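Local coordinates for protein endo-alpha-mannosidase (Bacteroides thetaiotaomicron, PDB 4ACY) that probably hydrolyses internal alpha-mannosidic linkages of N-glycans as a family 99 endo-acting glycoside hydrolase, at residues Arg301-Lys312 with Tyr359-Val368. Residues are numbered along the deposited sequence; the frame is centred on the assembly and turned at random. Where two conformers were deposited one is given.
Sequences RENGKYYDDMYK and YYLIRTAYWV
Asp308 takes Arg363 side-on: NE reaches OD1 at 2.8 Å while NH2 reaches OD2 at 3.0 Å, the carboxylate and guanidinium planes turned 50° apart. Asp308 OD1 also accepts the indole N-H of Trp367, NE1 lying 2.8 Å away and above the carboxylate plane, and a water joins Asp308 OD2 to the Tyr359 hydroxyl. Deeper in, Tyr307 OH donates to Thr364 OG1 over 2.6 Å; that hydroxyl, turned beside its backbone N (chi1 -62°), in turn donates to Tyr360 O, one turn back. Near the start of the helices the Arg301 guanidinium stands almost upright on the Tyr360 ring, a cation-pi contact with NH1 over the face, while NH2 bonds to the carbonyls of Gly333 and Gln335. Tyr360 turns an edge toward the face of Tyr307, offset. Farther along, Trp367 CB sits 3.4 Å from the centroid of the Tyr311 ring, and Tyr311 CB returns the CH-pi contact over the indole's five-membered ring. Beneath, Tyr307 and Tyr311 rest on Ile324. The contact pairs helices following the TIM barrel's last two strands, segments 305-312 and 359-368 lying 22° apart. Paired with Arg363, Asp308 is probably ionised, tying indole and guanidinium to one helix.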
# COMPACT_ATOMS: atom_id res chain seq x y z
N ARG A 301 -5.58 -15.41 9.16
CA ARG A 301 -4.17 -15.17 9.49
C ARG A 301 -3.46 -16.41 10.03
O ARG A 301 -2.23 -16.51 9.93
CB ARG A 301 -4.02 -14.01 10.47
CG ARG A 301 -4.59 -12.71 9.92
CD ARG A 301 -3.88 -11.51 10.52
NE ARG A 301 -4.37 -10.30 9.88
CZ ARG A 301 -3.81 -9.09 9.98
NH1 ARG A 301 -2.72 -8.90 10.73
NH2 ARG A 301 -4.34 -8.07 9.32
N GLU A 302 -4.23 -17.35 10.60
CA GLU A 302 -3.70 -18.59 11.18
C GLU A 302 -2.48 -18.33 12.09
O GLU A 302 -1.41 -18.91 11.91
CB GLU A 302 -3.38 -19.63 10.10
CG GLU A 302 -4.58 -20.03 9.22
CD GLU A 302 -5.57 -20.95 9.92
OE1 GLU A 302 -5.43 -21.17 11.15
OE2 GLU A 302 -6.49 -21.45 9.24
N ASN A 303 -2.66 -17.43 13.06
CA ASN A 303 -1.60 -17.10 14.02
C ASN A 303 -0.25 -16.81 13.36
O ASN A 303 0.81 -17.25 13.83
CB ASN A 303 -1.46 -18.21 15.07
CG ASN A 303 -2.71 -18.37 15.93
OD1 ASN A 303 -3.38 -17.39 16.26
ND2 ASN A 303 -3.02 -19.61 16.30
N GLY A 304 -0.30 -16.08 12.24
CA GLY A 304 0.91 -15.63 11.56
C GLY A 304 1.39 -16.54 10.45
O GLY A 304 2.28 -16.16 9.69
N LYS A 305 0.81 -17.73 10.33
CA LYS A 305 1.26 -18.67 9.29
C LYS A 305 1.06 -18.13 7.87
O LYS A 305 1.89 -18.36 6.99
CB LYS A 305 0.57 -20.03 9.43
CG LYS A 305 1.16 -21.07 8.49
CD LYS A 305 0.47 -22.43 8.64
CE LYS A 305 1.15 -23.47 7.77
NZ LYS A 305 0.88 -23.25 6.31
N TYR A 306 -0.06 -17.44 7.66
CA TYR A 306 -0.37 -16.91 6.34
C TYR A 306 0.70 -15.91 5.92
O TYR A 306 1.23 -15.98 4.81
CB TYR A 306 -1.74 -16.24 6.38
CG TYR A 306 -2.17 -15.68 5.04
CD1 TYR A 306 -1.84 -14.39 4.68
CD2 TYR A 306 -2.92 -16.46 4.15
CE1 TYR A 306 -2.23 -13.86 3.44
CE2 TYR A 306 -3.33 -15.94 2.92
CZ TYR A 306 -2.98 -14.64 2.58
OH TYR A 306 -3.39 -14.10 1.38
N TYR A 307 1.03 -15.00 6.83
CA TYR A 307 2.05 -13.99 6.59
C TYR A 307 3.41 -14.64 6.33
O TYR A 307 4.08 -14.31 5.38
CB TYR A 307 2.14 -13.07 7.79
CG TYR A 307 2.84 -11.74 7.60
CD1 TYR A 307 2.69 -11.00 6.41
CD2 TYR A 307 3.61 -11.19 8.64
CE1 TYR A 307 3.31 -9.76 6.25
CE2 TYR A 307 4.23 -9.93 8.48
CZ TYR A 307 4.07 -9.23 7.29
OH TYR A 307 4.66 -7.99 7.13
N ASP A 308 3.80 -15.57 7.20
CA ASP A 308 5.05 -16.32 7.02
C ASP A 308 5.15 -16.95 5.64
O ASP A 308 6.18 -16.83 4.98
CB ASP A 308 5.20 -17.44 8.05
CG ASP A 308 5.48 -16.93 9.44
OD1 ASP A 308 5.69 -15.70 9.66
OD2 ASP A 308 5.47 -17.79 10.36
N ASP A 309 4.11 -17.67 5.22
CA ASP A 309 4.14 -18.35 3.93
C ASP A 309 4.29 -17.36 2.76
O ASP A 309 5.07 -17.58 1.82
CB ASP A 309 2.86 -19.18 3.74
CG ASP A 309 2.82 -20.44 4.61
OD1 ASP A 309 3.87 -20.88 5.15
OD2 ASP A 309 1.73 -21.04 4.76
N MSE A 310 3.55 -16.26 2.84
CA MSE A 310 3.54 -15.29 1.75
C MSE A 310 4.87 -14.52 1.69
O MSE A 310 5.42 -14.30 0.60
CB MSE A 310 2.36 -14.31 1.88
CG MSE A 310 2.05 -13.57 0.59
SE MSE A 310 0.30 -12.76 0.69
CE MSE A 310 0.03 -12.38 -1.20
N TYR A 311 5.38 -14.12 2.85
CA TYR A 311 6.63 -13.37 2.90
C TYR A 311 7.79 -14.25 2.42
O TYR A 311 8.63 -13.80 1.64
CB TYR A 311 6.89 -12.81 4.30
CG TYR A 311 7.46 -11.40 4.33
CD1 TYR A 311 8.63 -11.08 3.62
CD2 TYR A 311 6.86 -10.40 5.11
CE1 TYR A 311 9.17 -9.79 3.68
CE2 TYR A 311 7.40 -9.10 5.17
CZ TYR A 311 8.55 -8.81 4.44
OH TYR A 311 9.12 -7.55 4.46
N LYS A 312 7.81 -15.51 2.86
CA LYS A 312 8.83 -16.45 2.41
C LYS A 312 8.81 -16.61 0.89
O LYS A 312 9.87 -16.60 0.26
CB LYS A 312 8.68 -17.81 3.11
CG LYS A 312 9.76 -18.86 2.72
CD LYS A 312 11.18 -18.37 3.01
CE LYS A 312 12.17 -19.53 3.18
NZ LYS A 312 13.58 -19.02 3.18
N TYR A 359 2.26 -8.24 17.26
CA TYR A 359 2.82 -9.43 16.65
C TYR A 359 3.27 -9.20 15.21
O TYR A 359 4.35 -9.65 14.81
CB TYR A 359 1.84 -10.62 16.67
CG TYR A 359 2.49 -11.83 16.05
CD1 TYR A 359 3.44 -12.57 16.75
CD2 TYR A 359 2.22 -12.19 14.72
CE1 TYR A 359 4.08 -13.64 16.16
CE2 TYR A 359 2.85 -13.27 14.13
CZ TYR A 359 3.78 -13.99 14.86
OH TYR A 359 4.41 -15.07 14.30
N TYR A 360 2.44 -8.54 14.41
CA TYR A 360 2.76 -8.41 12.99
C TYR A 360 3.88 -7.43 12.72
O TYR A 360 4.60 -7.59 11.75
CB TYR A 360 1.52 -8.21 12.10
CG TYR A 360 0.69 -9.47 12.14
CD1 TYR A 360 0.97 -10.54 11.29
CD2 TYR A 360 -0.34 -9.61 13.08
CE1 TYR A 360 0.24 -11.72 11.37
CE2 TYR A 360 -1.08 -10.77 13.15
CZ TYR A 360 -0.78 -11.82 12.30
OH TYR A 360 -1.50 -12.97 12.38
N LEU A 361 4.09 -6.48 13.63
CA LEU A 361 5.26 -5.60 13.53
C LEU A 361 6.53 -6.38 13.85
O LEU A 361 7.51 -6.29 13.11
CB LEU A 361 5.12 -4.39 14.48
CG LEU A 361 3.95 -3.44 14.30
CD1 LEU A 361 4.13 -2.30 15.27
CD2 LEU A 361 3.91 -2.89 12.85
N ILE A 362 6.50 -7.13 14.96
CA ILE A 362 7.60 -8.03 15.34
C ILE A 362 7.96 -9.02 14.23
O ILE A 362 9.13 -9.18 13.89
CB ILE A 362 7.24 -8.81 16.64
CG1 ILE A 362 7.02 -7.83 17.80
CG2 ILE A 362 8.32 -9.84 16.98
CD1 ILE A 362 6.32 -8.44 19.04
N ARG A 363 6.94 -9.66 13.66
CA ARG A 363 7.16 -10.69 12.65
C ARG A 363 7.65 -10.09 11.33
O ARG A 363 8.41 -10.74 10.59
CB ARG A 363 5.88 -11.51 12.45
CG ARG A 363 6.07 -12.85 11.75
CD ARG A 363 7.02 -13.76 12.54
NE ARG A 363 7.10 -15.09 11.97
CZ ARG A 363 8.02 -16.00 12.32
NH1 ARG A 363 8.95 -15.70 13.22
NH2 ARG A 363 8.02 -17.19 11.75
N THR A 364 7.22 -8.87 11.02
CA THR A 364 7.76 -8.13 9.87
C THR A 364 9.28 -7.92 10.00
O THR A 364 10.02 -8.19 9.05
CB THR A 364 7.04 -6.78 9.66
OG1 THR A 364 5.65 -7.03 9.39
CG2 THR A 364 7.64 -6.03 8.46
N ALA A 365 9.72 -7.47 11.17
CA ALA A 365 11.15 -7.28 11.44
C ALA A 365 11.94 -8.56 11.19
O ALA A 365 13.03 -8.50 10.61
CB ALA A 365 11.37 -6.79 12.87
N TYR A 366 11.39 -9.70 11.62
CA TYR A 366 11.96 -11.02 11.36
C TYR A 366 12.13 -11.29 9.87
O TYR A 366 13.19 -11.70 9.41
CB TYR A 366 11.09 -12.11 11.99
CG TYR A 366 11.50 -13.49 11.58
CD1 TYR A 366 12.56 -14.13 12.23
CD2 TYR A 366 10.87 -14.16 10.53
CE1 TYR A 366 12.96 -15.40 11.85
CE2 TYR A 366 11.26 -15.43 10.13
CZ TYR A 366 12.31 -16.04 10.81
OH TYR A 366 12.72 -17.29 10.44
N TRP A 367 11.06 -11.06 9.11
CA TRP A 367 11.10 -11.28 7.66
C TRP A 367 12.00 -10.29 6.92
O TRP A 367 12.68 -10.68 5.96
CB TRP A 367 9.68 -11.28 7.10
CG TRP A 367 9.01 -12.57 7.44
CD1 TRP A 367 7.91 -12.75 8.23
CD2 TRP A 367 9.44 -13.87 7.04
NE1 TRP A 367 7.62 -14.09 8.33
CE2 TRP A 367 8.54 -14.80 7.61
CE3 TRP A 367 10.49 -14.34 6.24
CZ2 TRP A 367 8.67 -16.18 7.43
CZ3 TRP A 367 10.62 -15.72 6.05
CH2 TRP A 367 9.71 -16.62 6.64
N VAL A 368 12.01 -9.04 7.36
CA VAL A 368 12.96 -8.06 6.81
C VAL A 368 14.41 -8.56 7.00
O VAL A 368 15.22 -8.49 6.08
CB VAL A 368 12.74 -6.63 7.38
CG1 VAL A 368 13.88 -5.68 6.98
CG2 VAL A 368 11.40 -6.06 6.91
O HOH W 1 3.98 -17.11 12.75